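Local coordinates for Non-structural protein 2 (Human rotavirus C, PDB 2GU0), which probably binds single-stranded RNA and hydrolyses nucleoside triphosphates as a homooctamer, taking part in viral genome replication and packaging and in viroplasm formation, at residues Y159-F164 against T200-Y205; Y163-K168 against T187-T192. All coordinates share one frame; numbering follows the deposited sequence.

Both contacts start from the turn that joins strands 157-160 and 164-170, and they share Tyr163 and Phe164; their centres lie about 9 Å apart. In chain order, strand 157-160 is followed by strand 164-170, strand 182-188 and helix 196-209. Contact 2 pairs the two middle elements within the five-stranded antiparallel sheet, and contact 1 sets the helix against the turn and the end of strand 157-160. The backbone bond from Ile166 N to Tyr159 O (2.8 Å) ties the two together. All four segments lie in the C-terminal family region, which belongs to the HIT clan, so together they describe how the first three strands and the following helix pack in a part of the chain predicted to bind ATP.

Contact 1. Residues Y159-F164 against T200-Y205; sequences YQDSYF and TAFAAY
Asp161 OD1 is gripped by two backbone N-H groups of its own turn, Tyr163 N at 2.6 Å and Phe164 N at 2.9 Å, which makes an Asx turn within a larger Asx motif. The first donor arrives nearly along the C-O axis; the second comes from the syn side, tilted out of the carboxylate plane. With CG placed between the backbone N and the carbonyl carbon (chi1 59°), the carboxylate folds back over the turn, and OD2 accepts from Tyr159 OH at 2.6 Å on its anti lone pair. OD2 also lies 3.8 Å from Phe202 CD1.

Tyr159, Phe164, Phe202 and Tyr205 form an aromatic cluster beside the carboxylate. Phe164 and Phe202 form a nearly parallel face-to-face stack, centroids 4.2 Å apart and planes 9° from each other. Tyr159 and Tyr205 stack face to face as well, at 4.0 Å between centroids but tilted by 29°; their closest carbons sit too near in the model, so the fine spacing is doubtful. Tyr159 also brings CE2 to 3.7 Å from Phe202 CD1, at the edge of the Phe202 ring. Phe261 meets Phe202 edge-to-face, and Lys34 of a neighbouring subunit packs against Tyr159, Asp161 and Ala201.

Helix 196-209, which enters the predicted RNA-binding region (202-238), thus packs on the sheet, Phe202 also touching Ile166 and Ile186 of two neighbouring strands. Aromatic packing joins the segments, while hydrogen bonds within 159-164 hold the Tyr159 hydroxyl and the backbone that carries the Phe164 ring; the three donors would be expected to favour the charged form of Asp161.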
loop_
_atom_site.group_PDB
_atom_site.type_symbol
_atom_site.label_atom_id
_atom_site.label_comp_id
_atom_site.label_asym_id
_atom_site.label_seq_id
_atom_site.Cartn_x
_atom_site.Cartn_y
_atom_site.Cartn_z
ATOM N N TYR A 159 2.713 -38.511 0.048
ATOM C CA TYR A 159 2.153 -39.865 0.053
ATOM C C TYR A 159 2.260 -40.486 1.431
ATOM O O TYR A 159 3.234 -40.274 2.154
ATOM C CB TYR A 159 2.884 -40.775 -0.932
ATOM C CG TYR A 159 2.484 -42.238 -0.814
ATOM C CD1 TYR A 159 1.355 -42.730 -1.469
ATOM C CD2 TYR A 159 3.225 -43.124 -0.029
ATOM C CE1 TYR A 159 0.975 -44.064 -1.353
ATOM C CE2 TYR A 159 2.851 -44.456 0.099
ATOM C CZ TYR A 159 1.723 -44.919 -0.568
ATOM O OH TYR A 159 1.339 -46.239 -0.443
ATOM N N GLN A 160 1.259 -41.268 1.793
ATOM C CA GLN A 160 1.286 -41.923 3.080
ATOM C C GLN A 160 0.382 -43.128 3.140
ATOM O O GLN A 160 -0.824 -42.997 3.026
ATOM C CB GLN A 160 0.872 -40.962 4.188
ATOM C CG GLN A 160 0.951 -41.595 5.577
ATOM C CD GLN A 160 0.611 -40.632 6.709
ATOM O OE1 GLN A 160 -0.553 -40.453 7.072
ATOM N NE2 GLN A 160 1.634 -40.002 7.266
ATOM N N ASP A 161 0.958 -44.307 3.276
ATOM C CA ASP A 161 0.148 -45.494 3.447
ATOM C C ASP A 161 0.431 -45.856 4.910
ATOM O O ASP A 161 1.071 -45.083 5.619
ATOM C CB ASP A 161 0.557 -46.607 2.490
ATOM C CG ASP A 161 1.989 -47.030 2.664
ATOM O OD1 ASP A 161 2.408 -47.250 3.824
ATOM O OD2 ASP A 161 2.689 -47.150 1.631
ATOM N N SER A 162 -0.007 -47.014 5.374
ATOM C CA SER A 162 0.194 -47.342 6.781
ATOM C C SER A 162 1.620 -47.540 7.276
ATOM O O SER A 162 1.868 -47.461 8.479
ATOM C CB SER A 162 -0.634 -48.564 7.154
ATOM O OG SER A 162 -0.265 -49.655 6.345
ATOM N N TYR A 163 2.562 -47.781 6.375
ATOM C CA TYR A 163 3.929 -48.004 6.804
ATOM C C TYR A 163 4.893 -46.913 6.430
ATOM O O TYR A 163 5.752 -46.560 7.230
ATOM C CB TYR A 163 4.457 -49.333 6.263
ATOM C CG TYR A 163 3.806 -50.542 6.885
ATOM C CD1 TYR A 163 2.850 -51.290 6.178
ATOM C CD2 TYR A 163 4.101 -50.916 8.202
ATOM C CE1 TYR A 163 2.200 -52.376 6.768
ATOM C CE2 TYR A 163 3.454 -52.000 8.798
ATOM C CZ TYR A 163 2.503 -52.721 8.073
ATOM O OH TYR A 163 1.838 -53.767 8.666
ATOM N N PHE A 164 4.764 -46.375 5.222
ATOM C CA PHE A 164 5.688 -45.338 4.787
ATOM C C PHE A 164 5.070 -43.964 4.621
ATOM O O PHE A 164 3.848 -43.808 4.647
ATOM C CB PHE A 164 6.327 -45.719 3.456
ATOM C CG PHE A 164 6.801 -47.132 3.387
ATOM C CD1 PHE A 164 5.919 -48.155 3.055
ATOM C CD2 PHE A 164 8.138 -47.437 3.610
ATOM C CE1 PHE A 164 6.357 -49.462 2.940
ATOM C CE2 PHE A 164 8.590 -48.727 3.501
ATOM C CZ PHE A 164 7.694 -49.755 3.162
ATOM N N THR A 200 6.445 -54.382 -1.492
ATOM C CA THR A 200 6.258 -54.478 -2.934
ATOM C C THR A 200 5.211 -53.508 -3.473
ATOM O O THR A 200 5.387 -52.924 -4.539
ATOM C CB THR A 200 5.877 -55.915 -3.345
ATOM O OG1 THR A 200 6.974 -56.791 -3.067
ATOM C CG2 THR A 200 5.558 -55.977 -4.839
ATOM N N ALA A 201 4.118 -53.332 -2.745
ATOM C CA ALA A 201 3.104 -52.405 -3.209
ATOM C C ALA A 201 3.741 -51.015 -3.338
ATOM O O ALA A 201 3.610 -50.337 -4.358
ATOM C CB ALA A 201 1.944 -52.376 -2.237
ATOM N N PHE A 202 4.447 -50.610 -2.290
ATOM C CA PHE A 202 5.112 -49.319 -2.250
ATOM C C PHE A 202 6.136 -49.211 -3.396
ATOM O O PHE A 202 6.229 -48.180 -4.074
ATOM C CB PHE A 202 5.787 -49.165 -0.880
ATOM C CG PHE A 202 6.478 -47.854 -0.677
ATOM C CD1 PHE A 202 5.746 -46.673 -0.581
ATOM C CD2 PHE A 202 7.865 -47.794 -0.602
ATOM C CE1 PHE A 202 6.389 -45.449 -0.413
ATOM C CE2 PHE A 202 8.513 -46.586 -0.436
ATOM C CZ PHE A 202 7.776 -45.407 -0.342
ATOM N N ALA A 203 6.892 -50.290 -3.604
ATOM C CA ALA A 203 7.910 -50.360 -4.652
ATOM C C ALA A 203 7.278 -50.044 -5.997
ATOM O O ALA A 203 7.837 -49.302 -6.806
ATOM C CB ALA A 203 8.524 -51.757 -4.684
ATOM N N ALA A 204 6.105 -50.625 -6.223
ATOM C CA ALA A 204 5.359 -50.412 -7.448
ATOM C C ALA A 204 4.804 -49.000 -7.423
ATOM O O ALA A 204 4.775 -48.323 -8.443
ATOM C CB ALA A 204 4.228 -51.414 -7.548
ATOM N N TYR A 205 4.371 -48.551 -6.249
ATOM C CA TYR A 205 3.828 -47.209 -6.133
ATOM C C TYR A 205 4.821 -46.156 -6.590
ATOM O O TYR A 205 4.461 -45.274 -7.363
ATOM C CB TYR A 205 3.410 -46.877 -4.699
ATOM C CG TYR A 205 2.860 -45.472 -4.587
ATOM C CD1 TYR A 205 1.524 -45.206 -4.849
ATOM C CD2 TYR A 205 3.705 -44.388 -4.324
ATOM C CE1 TYR A 205 1.038 -43.890 -4.862
ATOM C CE2 TYR A 205 3.234 -43.070 -4.339
ATOM C CZ TYR A 205 1.904 -42.832 -4.611
ATOM O OH TYR A 205 1.440 -41.546 -4.655
#

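Contact 2. Residues Y163-K168 against T187-T192; sequences YFTITK and TINTKT
Residues 163-168 and 187-192 form an antiparallel backbone pairing between strands 164-170 and 182-188, at the end of this hairpin away from its connecting loop and within the five-stranded sheet. The evidence is the register: Thr165 and Thr187 are a hydrogen-bonded pair, while Phe164 and Ile188 are a non-hydrogen-bonded pair with CA atoms 4.7 Å apart. Thr187 N gives a bond of 3.2 Å to Thr165 O; the return bond from Thr165 N to Thr187 O, also 3.2 Å, is weak because its angle at the hydrogen is 131°. The ladder runs on past the strand end, where Asn189 N donates to Tyr163 O at 2.9 Å.

Side chains add a second set of links. Thr165 OG1 donates to Asn189 OD1 at 2.8 Å, in the plane of the amide carbonyl and on a lone pair, with a C=O...donor angle of 133°. The OG1 branch can reach it because it stands beside the backbone N, anti to the carbonyl carbon (chi1 -66°). Asn189 OD1 also accepts from Thr149 OG1, and Gln160 NE2 bonds to Thr165 OG1. Asn189 ND2 lies 3.0 Å from Tyr163 O, but at a poor angle, and makes a weak bond to Ser162 O instead. On the face that carries Phe164 and Ile188, the contact is apolar, Phe164 CD2 meeting Ile188 CG2 at 4.2 Å.

Thr187 OG1 is hydrogen-bonded to the hydroxyls Thr149 OG1 and Thr152 OG1, and its side chain lies about 4 Å from those of Lys185 and His222, the predicted ATP-binding and catalytic residues. Thr149 thus links the side chains of Thr187 and Asn189, and Thr187 sets one end of this network close to the predicted active-site histidine.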
loop_
_atom_site.group_PDB
_atom_site.type_symbol
_atom_site.label_atom_id
_atom_site.label_comp_id
_atom_site.label_asym_id
_atom_site.label_seq_id
_atom_site.Cartn_x
_atom_site.Cartn_y
_atom_site.Cartn_z
ATOM N N TYR A 163 2.562 -47.781 6.375
ATOM C CA TYR A 163 3.929 -48.004 6.804
ATOM C C TYR A 163 4.893 -46.913 6.430
ATOM O O TYR A 163 5.752 -46.560 7.230
ATOM C CB TYR A 163 4.457 -49.333 6.263
ATOM C CG TYR A 163 3.806 -50.542 6.885
ATOM C CD1 TYR A 163 2.850 -51.290 6.178
ATOM C CD2 TYR A 163 4.101 -50.916 8.202
ATOM C CE1 TYR A 163 2.200 -52.376 6.768
ATOM C CE2 TYR A 163 3.454 -52.000 8.798
ATOM C CZ TYR A 163 2.503 -52.721 8.073
ATOM O OH TYR A 163 1.838 -53.767 8.666
ATOM N N PHE A 164 4.764 -46.375 5.222
ATOM C CA PHE A 164 5.688 -45.338 4.787
ATOM C C PHE A 164 5.070 -43.964 4.621
ATOM O O PHE A 164 3.848 -43.808 4.647
ATOM C CB PHE A 164 6.327 -45.719 3.456
ATOM C CG PHE A 164 6.801 -47.132 3.387
ATOM C CD1 PHE A 164 5.919 -48.155 3.055
ATOM C CD2 PHE A 164 8.138 -47.437 3.610
ATOM C CE1 PHE A 164 6.357 -49.462 2.940
ATOM C CE2 PHE A 164 8.590 -48.727 3.501
ATOM C CZ PHE A 164 7.694 -49.755 3.162
ATOM N N THR A 165 5.937 -42.976 4.425
ATOM C CA THR A 165 5.520 -41.605 4.203
ATOM C C THR A 165 6.526 -40.946 3.277
ATOM O O THR A 165 7.727 -41.045 3.496
ATOM C CB THR A 165 5.469 -40.815 5.518
ATOM O OG1 THR A 165 4.440 -41.349 6.357
ATOM C CG2 THR A 165 5.164 -39.356 5.246
ATOM N N ILE A 166 6.051 -40.286 2.229
ATOM C CA ILE A 166 6.962 -39.598 1.321
ATOM C C ILE A 166 6.809 -38.092 1.525
ATOM O O ILE A 166 5.712 -37.562 1.452
ATOM C CB ILE A 166 6.666 -39.935 -0.158
ATOM C CG1 ILE A 166 6.798 -41.431 -0.398
ATOM C CG2 ILE A 166 7.658 -39.226 -1.059
ATOM C CD1 ILE A 166 6.591 -41.813 -1.844
ATOM N N THR A 167 7.908 -37.405 1.798
ATOM C CA THR A 167 7.868 -35.962 2.012
ATOM C C THR A 167 8.757 -35.245 1.016
ATOM O O THR A 167 9.817 -35.744 0.658
ATOM C CB THR A 167 8.338 -35.611 3.414
ATOM O OG1 THR A 167 9.538 -36.334 3.696
ATOM C CG2 THR A 167 7.264 -35.964 4.443
ATOM N N LYS A 168 8.334 -34.072 0.564
ATOM C CA LYS A 168 9.122 -33.329 -0.410
ATOM C C LYS A 168 10.234 -32.464 0.187
ATOM O O LYS A 168 9.993 -31.642 1.062
ATOM C CB LYS A 168 8.202 -32.464 -1.277
ATOM C CG LYS A 168 8.930 -31.382 -2.043
ATOM C CD LYS A 168 8.001 -30.655 -2.986
ATOM C CE LYS A 168 7.823 -31.421 -4.275
ATOM N NZ LYS A 168 9.133 -31.571 -4.977
ATOM N N THR A 187 10.368 -42.330 4.773
ATOM C CA THR A 187 10.721 -42.686 6.145
ATOM C C THR A 187 9.662 -43.632 6.654
ATOM O O THR A 187 8.505 -43.472 6.310
ATOM C CB THR A 187 10.760 -41.443 7.075
ATOM O OG1 THR A 187 9.458 -40.856 7.151
ATOM C CG2 THR A 187 11.723 -40.413 6.549
ATOM N N ILE A 188 10.044 -44.624 7.453
ATOM C CA ILE A 188 9.057 -45.560 8.006
ATOM C C ILE A 188 8.355 -44.892 9.185
ATOM O O ILE A 188 8.956 -44.085 9.902
ATOM C CB ILE A 188 9.708 -46.877 8.490
ATOM C CG1 ILE A 188 10.884 -46.570 9.423
ATOM C CG2 ILE A 188 10.136 -47.713 7.301
ATOM C CD1 ILE A 188 11.716 -47.782 9.797
ATOM N N ASN A 189 7.090 -45.219 9.397
ATOM C CA ASN A 189 6.359 -44.601 10.490
ATOM C C ASN A 189 6.647 -45.259 11.830
ATOM O O ASN A 189 6.399 -44.672 12.880
ATOM C CB ASN A 189 4.855 -44.633 10.203
ATOM C CG ASN A 189 4.514 -44.101 8.817
ATOM O OD1 ASN A 189 5.072 -43.106 8.376
ATOM N ND2 ASN A 189 3.589 -44.766 8.130
ATOM N N THR A 190 7.188 -46.472 11.777
ATOM C CA THR A 190 7.502 -47.264 12.965
ATOM C C THR A 190 8.617 -48.252 12.657
ATOM O O THR A 190 8.696 -48.777 11.546
ATOM C CB THR A 190 6.283 -48.068 13.404
ATOM O OG1 THR A 190 5.328 -47.196 14.006
ATOM C CG2 THR A 190 6.677 -49.148 14.376
ATOM N N LYS A 191 9.466 -48.523 13.644
ATOM C CA LYS A 191 10.569 -49.459 13.456
ATOM C C LYS A 191 10.080 -50.902 13.391
ATOM O O LYS A 191 10.868 -51.830 13.579
ATOM C CB LYS A 191 11.587 -49.332 14.595
ATOM C CG LYS A 191 12.431 -48.057 14.595
ATOM C CD LYS A 191 13.377 -48.038 15.802
ATOM C CE LYS A 191 14.328 -46.851 15.774
ATOM N NZ LYS A 191 15.326 -46.903 16.881
ATOM N N THR A 192 8.790 -51.089 13.122
ATOM C CA THR A 192 8.205 -52.427 13.042
ATOM C C THR A 192 8.514 -53.128 11.715
ATOM O O THR A 192 8.735 -52.476 10.692
ATOM C CB THR A 192 6.665 -52.379 13.236
ATOM O OG1 THR A 192 6.150 -53.711 13.352
ATOM C CG2 THR A 192 5.991 -51.705 12.052
#